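Local coordinates for protein L-ribulose 3-epimerase (Methylomonas sp. DH-1, PDB 7CJ6) that catalyses the manganese-dependent epimerisation of ketoses at C3, most actively L-ribulose, and also interconverts D-allulose (D-psicose) and D-fructose, at residues R65-L70 and G105-G110; V210-S215 and V225-F230. All coordinates share one frame; numbering follows the deposited sequence.

Contact 1: R65-L70 and G105-G110; sequences RAHASL and GSELCG. With PSJ (D-psicose), chain D.
A66 meets G105 through its backbone: A66 O lies 3.2 Å from G105 CA. A side chain on G105 would run into that carbonyl. H67 follows, and its imidazole lies beside E107, the two side chains pointing the same way. E107 CG sits over one face of the H67 ring, 3.8 Å from the centroid, a CH-pi contact. S106 OG comes up at the ring edge, near H67 CE1. With H67 CG anti to the carbonyl carbon (chi1 -61°), the ring is laid alongside the E107 chain. The polar ends of the pair part ways. H67 NE2 is hydrogen-bonded to E8, while the E107 carboxylate makes a salt bridge with K5 and a hydrogen bond with N148.

A68 makes two of the backbone bonds between the strands. Its N donates to E107 O, nearly straight at 167°, and A68 O accepts from C109 N at 2.9 Å. These are neighbouring parallel strands of the eight-stranded TIM barrel. Helix 83-102 links them in a beta-alpha-beta unit. A68 CB and L108 CD1 face that helix, where both side chains touch L100.

S69 and C109 turn to the other side of the sheet, with S69 CB 3.8 Å from C109 SG. S69 OG accepts from O6 of the bound D-psicose at 2.7 Å, and it is also hydrogen-bonded to E41.

L70 N donates to C109 O over a longer 3.3 Å, the donor tilted 19° from the carbonyl plane. On the helix side, L70 CD2 touches L108 CD1 at 4.1 Å.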
ATOM      1  N   ARG A  65      14.951 -10.469 -25.639  1.00 19.97           N
ATOM      2  CA  ARG A  65      15.871 -10.627 -24.484  1.00 21.49           C
ATOM      3  C   ARG A  65      15.038 -10.924 -23.233  1.00 19.95           C
ATOM      4  O   ARG A  65      13.790 -10.803 -23.294  1.00 16.60           O
ATOM      5  CB  ARG A  65      16.752  -9.385 -24.336  1.00 22.86           C
ATOM      6  CG  ARG A  65      17.669  -9.163 -25.530  1.00 26.07           C
ATOM      7  CD  ARG A  65      18.858  -8.295 -25.192  1.00 28.89           C
ATOM      8  NE  ARG A  65      18.465  -6.929 -24.911  1.00 28.98           N
ATOM      9  CZ  ARG A  65      18.153  -6.057 -25.856  1.00 32.21           C
ATOM     10  NH1 ARG A  65      18.193  -6.437 -27.118  1.00 34.88           N
ATOM     11  NH2 ARG A  65      17.801  -4.821 -25.552  1.00 29.72           N
ATOM     12  N   ALA A  66      15.707 -11.335 -22.155  1.00 18.27           N
ATOM     13  CA  ALA A  66      15.083 -11.612 -20.847  1.00 17.97           C
ATOM     14  C   ALA A  66      15.935 -11.000 -19.732  1.00 18.33           C
ATOM     15  O   ALA A  66      17.188 -11.061 -19.807  1.00 18.97           O
ATOM     16  CB  ALA A  66      14.900 -13.101 -20.658  1.00 17.10           C
ATOM     17  N   HIS A  67      15.262 -10.399 -18.751  1.00 16.92           N
ATOM     18  CA  HIS A  67      15.790 -10.213 -17.379  1.00 16.08           C
ATOM     19  C   HIS A  67      14.890 -11.004 -16.428  1.00 15.96           C
ATOM     20  O   HIS A  67      13.918 -11.633 -16.899  1.00 14.95           O
ATOM     21  CB  HIS A  67      15.926  -8.728 -17.039  1.00 17.05           C
ATOM     22  CG  HIS A  67      16.863  -7.999 -17.942  1.00 17.72           C
ATOM     23  ND1 HIS A  67      18.189  -8.371 -18.095  1.00 17.89           N
ATOM     24  CD2 HIS A  67      16.675  -6.912 -18.725  1.00 17.58           C
ATOM     25  CE1 HIS A  67      18.772  -7.543 -18.943  1.00 19.02           C
ATOM     26  NE2 HIS A  67      17.863  -6.636 -19.339  1.00 18.64           N
ATOM     27  N   ALA A  68      15.212 -10.998 -15.140  1.00 15.85           N
ATOM     28  CA  ALA A  68      14.490 -11.799 -14.129  1.00 15.88           C
ATOM     29  C   ALA A  68      14.282 -10.965 -12.868  1.00 16.16           C
ATOM     30  O   ALA A  68      15.239 -10.295 -12.438  1.00 15.06           O
ATOM     31  CB  ALA A  68      15.256 -13.063 -13.836  1.00 17.23           C
ATOM     32  N   SER A  69      13.079 -11.027 -12.294  1.00 15.92           N
ATOM     33  CA  SER A  69      12.782 -10.497 -10.945  1.00 15.49           C
ATOM     34  C   SER A  69      12.293 -11.648 -10.067  1.00 15.61           C
ATOM     35  O   SER A  69      11.901 -12.701 -10.593  1.00 15.00           O
ATOM     36  CB  SER A  69      11.794  -9.366 -10.974  1.00 15.47           C
ATOM     37  OG  SER A  69      10.617  -9.719 -11.685  1.00 17.40           O
ATOM     38  N   LEU A  70      12.325 -11.446  -8.762  1.00 17.15           N
ATOM     39  CA  LEU A  70      11.699 -12.396  -7.823  1.00 16.69           C
ATOM     40  C   LEU A  70      11.474 -11.676  -6.500  1.00 17.45           C
ATOM     41  O   LEU A  70      12.001 -10.569  -6.316  1.00 17.58           O
ATOM     42  CB  LEU A  70      12.588 -13.633  -7.679  1.00 18.36           C
ATOM     43  CG  LEU A  70      13.978 -13.404  -7.090  1.00 18.33           C
ATOM     44  CD1 LEU A  70      13.935 -13.441  -5.571  1.00 17.92           C
ATOM     45  CD2 LEU A  70      14.958 -14.441  -7.615  1.00 19.99           C
ATOM     46  N   GLY A 105      20.646 -13.268 -19.811  1.00 17.32           N
ATOM     47  CA  GLY A 105      20.195 -12.058 -19.095  1.00 17.26           C
ATOM     48  C   GLY A 105      21.324 -11.440 -18.294  1.00 16.84           C
ATOM     49  O   GLY A 105      22.294 -12.162 -18.008  1.00 17.87           O
ATOM     50  N   SER A 106      21.203 -10.156 -17.937  1.00 16.23           N
ATOM     51  CA  SER A 106      22.250  -9.395 -17.204  1.00 15.36           C
ATOM     52  C   SER A 106      21.679  -8.680 -15.974  1.00 13.93           C
ATOM     53  O   SER A 106      22.481  -8.076 -15.237  1.00 15.72           O
ATOM     54  CB  SER A 106      22.932  -8.411 -18.124  1.00 15.89           C
ATOM     55  OG  SER A 106      21.977  -7.586 -18.769  1.00 16.19           O
ATOM     56  N   GLU A 107      20.363  -8.713 -15.757  1.00 14.23           N
ATOM     57  CA  GLU A 107      19.732  -8.043 -14.587  1.00 14.48           C
ATOM     58  C   GLU A 107      18.898  -9.039 -13.768  1.00 14.91           C
ATOM     59  O   GLU A 107      17.909  -9.592 -14.300  1.00 15.31           O
ATOM     60  CB  GLU A 107      18.893  -6.854 -15.045  1.00 14.54           C
ATOM     61  CG  GLU A 107      19.697  -5.825 -15.832  1.00 14.58           C
ATOM     62  CD  GLU A 107      20.808  -5.106 -15.077  1.00 15.11           C
ATOM     63  OE1 GLU A 107      20.773  -5.073 -13.836  1.00 15.69           O
ATOM     64  OE2 GLU A 107      21.704  -4.566 -15.740  1.00 15.96           O
ATOM     65  N   LEU A 108      19.290  -9.236 -12.508  1.00 14.71           N
ATOM     66  CA  LEU A 108      18.476  -9.918 -11.467  1.00 14.46           C
ATOM     67  C   LEU A 108      17.947  -8.862 -10.494  1.00 13.94           C
ATOM     68  O   LEU A 108      18.752  -8.316  -9.726  1.00 13.64           O
ATOM     69  CB  LEU A 108      19.334 -10.939 -10.727  1.00 15.57           C
ATOM     70  CG  LEU A 108      18.579 -11.718  -9.652  1.00 16.21           C
ATOM     71  CD1 LEU A 108      17.355 -12.385 -10.248  1.00 18.32           C
ATOM     72  CD2 LEU A 108      19.475 -12.737  -8.973  1.00 17.67           C
ATOM     73  N   CYS A 109      16.645  -8.578 -10.532  1.00 15.27           N
ATOM     74  CA  CYS A 109      16.039  -7.417  -9.829  1.00 15.95           C
ATOM     75  C   CYS A 109      14.826  -7.850  -8.999  1.00 15.94           C
ATOM     76  O   CYS A 109      14.570  -9.068  -8.893  1.00 15.12           O
ATOM     77  CB  CYS A 109      15.682  -6.317 -10.825  1.00 16.55           C
ATOM     78  SG  CYS A 109      14.361  -6.755 -11.984  1.00 17.94           S
ATOM     79  N   GLY A 110      14.142  -6.876  -8.389  1.00 16.62           N
ATOM     80  CA  GLY A 110      12.942  -7.094  -7.562  1.00 17.81           C
ATOM     81  C   GLY A 110      13.286  -7.196  -6.089  1.00 18.11           C
ATOM     82  O   GLY A 110      14.330  -6.652  -5.685  1.00 18.42           O
TER
HETATM   83  C1  PSJ D 302       6.132  -6.352  -6.447  1.00 23.05           C
HETATM   84  O1  PSJ D 302       5.180  -5.419  -5.925  1.00 22.68           O
HETATM   85  C2  PSJ D 302       6.985  -5.641  -7.460  1.00 22.81           C
HETATM   86  O2  PSJ D 302       6.751  -4.487  -7.684  1.00 21.22           O
HETATM   87  C3  PSJ D 302       8.116  -6.360  -8.130  1.00 26.55           C
HETATM   88  O3  PSJ D 302       8.148  -6.091  -9.530  1.00 24.66           O
HETATM   89  C4  PSJ D 302       7.919  -7.838  -7.854  1.00 29.41           C
HETATM   90  O4  PSJ D 302       8.229  -8.024  -6.478  1.00 36.45           O
HETATM   91  C5  PSJ D 302       8.788  -8.762  -8.696  1.00 35.18           C
HETATM   92  O5  PSJ D 302       9.547  -7.992  -9.638  1.00 39.75           O
HETATM   93  C6  PSJ D 302       7.922  -9.791  -9.423  1.00 35.85           C
HETATM   94  O6  PSJ D 302       8.738 -10.797 -10.046  1.00 34.68           O

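Contact 2: V210-S215 and V225-F230; sequences VHIGES and VDFASF. With MN (manganese (II) ion), chain C; PSJ (D-psicose), chain D.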
ATOM      1  N   VAL A 210      14.220   0.091 -13.521  1.00 14.47           N
ATOM      2  CA  VAL A 210      12.956   0.849 -13.312  1.00 14.20           C
ATOM      3  C   VAL A 210      11.761  -0.043 -13.645  1.00 14.43           C
ATOM      4  O   VAL A 210      11.792  -0.754 -14.679  1.00 14.07           O
ATOM      5  CB  VAL A 210      12.900   2.137 -14.150  1.00 14.34           C
ATOM      6  CG1 VAL A 210      11.493   2.722 -14.136  1.00 15.44           C
ATOM      7  CG2 VAL A 210      13.917   3.157 -13.671  1.00 14.38           C
ATOM      8  N   HIS A 211      10.738   0.045 -12.799  1.00 15.29           N
ATOM      9  CA  HIS A 211       9.386  -0.520 -13.021  1.00 15.40           C
ATOM     10  C   HIS A 211       8.414   0.641 -13.205  1.00 16.08           C
ATOM     11  O   HIS A 211       8.395   1.544 -12.336  1.00 15.10           O
ATOM     12  CB  HIS A 211       8.982  -1.445 -11.865  1.00 15.94           C
ATOM     13  CG  HIS A 211       9.490  -2.837 -12.020  1.00 16.08           C
ATOM     14  ND1 HIS A 211       9.103  -3.872 -11.187  1.00 16.47           N
ATOM     15  CD2 HIS A 211      10.335  -3.372 -12.927  1.00 16.49           C
ATOM     16  CE1 HIS A 211       9.706  -4.979 -11.567  1.00 17.04           C
ATOM     17  NE2 HIS A 211      10.469  -4.698 -12.633  1.00 16.73           N
ATOM     18  N   ILE A 212       7.675   0.616 -14.316  1.00 15.88           N
ATOM     19  CA  ILE A 212       6.538   1.536 -14.591  1.00 16.72           C
ATOM     20  C   ILE A 212       5.244   0.815 -14.217  1.00 16.95           C
ATOM     21  O   ILE A 212       4.884  -0.157 -14.918  1.00 17.96           O
ATOM     22  CB  ILE A 212       6.537   1.982 -16.067  1.00 17.99           C
ATOM     23  CG1 ILE A 212       7.869   2.627 -16.461  1.00 17.37           C
ATOM     24  CG2 ILE A 212       5.349   2.886 -16.347  1.00 18.31           C
ATOM     25  CD1 ILE A 212       8.298   3.750 -15.555  1.00 17.31           C
ATOM     26  N   GLY A 213       4.586   1.287 -13.158  1.00 17.10           N
ATOM     27  CA  GLY A 213       3.257   0.819 -12.730  1.00 17.30           C
ATOM     28  C   GLY A 213       2.380   1.981 -12.309  1.00 15.96           C
ATOM     29  O   GLY A 213       2.867   2.848 -11.563  1.00 16.87           O
ATOM     30  N   GLU A 214       1.126   1.990 -12.764  1.00 16.22           N
ATOM     31  CA  GLU A 214       0.094   2.967 -12.328  1.00 16.24           C
ATOM     32  C   GLU A 214      -0.191   2.746 -10.833  1.00 15.96           C
ATOM     33  O   GLU A 214       0.165   1.672 -10.313  1.00 18.15           O
ATOM     34  CB  GLU A 214      -1.157   2.821 -13.196  1.00 16.19           C
ATOM     35  CG  GLU A 214      -2.177   3.917 -12.966  1.00 16.08           C
ATOM     36  CD  GLU A 214      -1.577   5.308 -12.989  1.00 16.28           C
ATOM     37  OE1 GLU A 214      -1.578   5.945 -14.070  1.00 16.54           O
ATOM     38  OE2 GLU A 214      -1.095   5.751 -11.933  1.00 16.32           O
ATOM     39  N   SER A 215      -0.810   3.723 -10.169  1.00 15.88           N
ATOM     40  CA  SER A 215      -1.069   3.729  -8.704  1.00 15.70           C
ATOM     41  C   SER A 215      -1.845   2.468  -8.296  1.00 15.85           C
ATOM     42  O   SER A 215      -1.584   1.932  -7.191  1.00 15.90           O
ATOM     43  CB  SER A 215      -1.798   4.982  -8.301  1.00 16.34           C
ATOM     44  OG  SER A 215      -2.888   5.237  -9.176  1.00 15.25           O
ATOM     45  N   VAL A 225      -0.404   8.227 -10.383  1.00 16.64           N
ATOM     46  CA  VAL A 225       1.081   8.340 -10.466  1.00 16.47           C
ATOM     47  C   VAL A 225       1.395   9.570 -11.317  1.00 16.57           C
ATOM     48  O   VAL A 225       0.830   9.679 -12.420  1.00 17.21           O
ATOM     49  CB  VAL A 225       1.783   7.098 -11.041  1.00 16.80           C
ATOM     50  CG1 VAL A 225       3.208   7.433 -11.461  1.00 16.81           C
ATOM     51  CG2 VAL A 225       1.783   5.935 -10.064  1.00 17.75           C
ATOM     52  N   ASP A 226       2.247  10.451 -10.799  1.00 16.33           N
ATOM     53  CA  ASP A 226       2.766  11.629 -11.540  1.00 16.89           C
ATOM     54  C   ASP A 226       3.904  11.153 -12.453  1.00 15.68           C
ATOM     55  O   ASP A 226       5.089  11.234 -12.048  1.00 15.81           O
ATOM     56  CB  ASP A 226       3.175  12.738 -10.570  1.00 19.09           C
ATOM     57  CG  ASP A 226       3.466  14.052 -11.265  1.00 19.75           C
ATOM     58  OD1 ASP A 226       3.657  14.025 -12.490  1.00 22.18           O
ATOM     59  OD2 ASP A 226       3.491  15.085 -10.577  1.00 24.02           O
ATOM     60  N   PHE A 227       3.557  10.650 -13.639  1.00 15.13           N
ATOM     61  CA  PHE A 227       4.543  10.117 -14.613  1.00 15.79           C
ATOM     62  C   PHE A 227       5.310  11.281 -15.242  1.00 16.75           C
ATOM     63  O   PHE A 227       6.485  11.088 -15.596  1.00 21.18           O
ATOM     64  CB  PHE A 227       3.872   9.252 -15.679  1.00 15.12           C
ATOM     65  CG  PHE A 227       3.484   7.886 -15.177  1.00 14.51           C
ATOM     66  CD1 PHE A 227       4.451   6.994 -14.742  1.00 14.22           C
ATOM     67  CD2 PHE A 227       2.158   7.497 -15.141  1.00 15.12           C
ATOM     68  CE1 PHE A 227       4.096   5.737 -14.276  1.00 14.21           C
ATOM     69  CE2 PHE A 227       1.805   6.244 -14.667  1.00 15.79           C
ATOM     70  CZ  PHE A 227       2.777   5.364 -14.251  1.00 16.05           C
ATOM     71  N   ALA A 228       4.680  12.450 -15.364  1.00 18.34           N
ATOM     72  CA  ALA A 228       5.348  13.670 -15.880  1.00 18.42           C
ATOM     73  C   ALA A 228       6.574  13.957 -15.010  1.00 19.08           C
ATOM     74  O   ALA A 228       7.683  14.119 -15.566  1.00 19.21           O
ATOM     75  CB  ALA A 228       4.393  14.836 -15.905  1.00 20.44           C
ATOM     76  N   SER A 229       6.382  13.983 -13.689  1.00 20.08           N
ATOM     77  CA  SER A 229       7.451  14.227 -12.686  1.00 20.04           C
ATOM     78  C   SER A 229       8.528  13.145 -12.811  1.00 20.40           C
ATOM     79  O   SER A 229       9.715  13.498 -12.971  1.00 20.86           O
ATOM     80  CB  SER A 229       6.885  14.270 -11.294  1.00 19.42           C
ATOM     81  OG  SER A 229       7.844  14.787 -10.388  1.00 19.71           O
ATOM     82  N   PHE A 230       8.124  11.874 -12.755  1.00 19.90           N
ATOM     83  CA  PHE A 230       9.038  10.706 -12.717  1.00 17.88           C
ATOM     84  C   PHE A 230       9.934  10.670 -13.960  1.00 17.23           C
ATOM     85  O   PHE A 230      11.140  10.405 -13.820  1.00 17.23           O
ATOM     86  CB  PHE A 230       8.271   9.385 -12.611  1.00 16.78           C
ATOM     87  CG  PHE A 230       9.194   8.196 -12.604  1.00 16.22           C
ATOM     88  CD1 PHE A 230      10.017   7.953 -11.516  1.00 16.59           C
ATOM     89  CD2 PHE A 230       9.289   7.355 -13.700  1.00 16.89           C
ATOM     90  CE1 PHE A 230      10.894   6.882 -11.513  1.00 14.90           C
ATOM     91  CE2 PHE A 230      10.158   6.274 -13.689  1.00 16.36           C
ATOM     92  CZ  PHE A 230      10.968   6.049 -12.602  1.00 14.70           C
TER
HETATM   93 MN    MN C 301       7.895  -3.720  -9.406  1.00 24.08          MN
HETATM   94  C1  PSJ D 302       6.132  -6.352  -6.447  1.00 23.05           C
HETATM   95  O1  PSJ D 302       5.180  -5.419  -5.925  1.00 22.68           O
HETATM   96  C2  PSJ D 302       6.985  -5.641  -7.460  1.00 22.81           C
HETATM   97  O2  PSJ D 302       6.751  -4.487  -7.684  1.00 21.22           O
HETATM   98  C3  PSJ D 302       8.116  -6.360  -8.130  1.00 26.55           C
HETATM   99  O3  PSJ D 302       8.148  -6.091  -9.530  1.00 24.66           O
HETATM  100  C4  PSJ D 302       7.919  -7.838  -7.854  1.00 29.41           C
HETATM  101  O4  PSJ D 302       8.229  -8.024  -6.478  1.00 36.45           O
HETATM  102  C5  PSJ D 302       8.788  -8.762  -8.696  1.00 35.18           C
HETATM  103  O5  PSJ D 302       9.547  -7.992  -9.638  1.00 39.75           O
HETATM  104  C6  PSJ D 302       7.922  -9.791  -9.423  1.00 35.85           C
HETATM  105  O6  PSJ D 302       8.738 -10.797 -10.046  1.00 34.68           O
HETATM  106  O   HOH W   1      -1.102   8.666 -14.067  1.00 22.47           O
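E214 and V225 join the loop after strand 207-212 to the start of helix 227-236. V225 N donates to the syn lone pair of E214 OE2, at 3.0 Å. S215 N reaches the same oxygen at 2.7 Å, on the anti lone pair. Two backbone N-H groups thus grip one buried carboxylate oxygen. The other oxygen, E214 OE1, lies near the plane of the F227 ring, at its edge, 3.4 Å from F227 CE2. A water bridges E214 OE1 to V225 O, and G221 N also donates to E214 OE1. The chain reaches these partners through a bend at chi2 (49°). A glutamine here, with an NH2 in place of one oxygen, would probably leave either V225 N and S215 N or G221 N without its acceptor.

Next come the phenylalanines. V225 CG1 sits over the centre of the F227 ring, within its own segment. I212 splits its branches between the two rings: CG2 meets F227 CE1 at 3.7 Å, and CD1 meets F230 CE2 at 3.6 Å. V210 CG1 comes in at the F230 edge, 3.7 Å from F230 CZ. Further out, D226 N-caps the helix, its OD1 accepting from S229 N, and F281 packs edge-to-face with F227.

The H211 side chain leaves the strand away from the helix, and its ND1 binds manganese inside the barrel at 2.2 Å, together with E152, D185, E246 and the sugar's O2 and O3. This is the TIM-barrel pattern: alternate strand residues face the packing helix and the metal site at the C-terminal ends of the strands.

How the contacts relate
Contact 1 comes first along the chain and closes before contact 2 opens. Their centres are 20 Å apart, their nearest atoms about 4 Å, and they do not touch. Both belong to the same closed parallel barrel. Contact 1 pairs its third and fourth strands, 65-72 and 107-112. Contact 2 sets the seventh strand, 207-212, against helix 227-236 on the outside. The bound D-psicose and the manganese site join the two contacts. E41 is a shared second-shell partner, hydrogen-bonded to both S69 and H211. Distant parts of the chain thus meet at one sugar-binding and metal site.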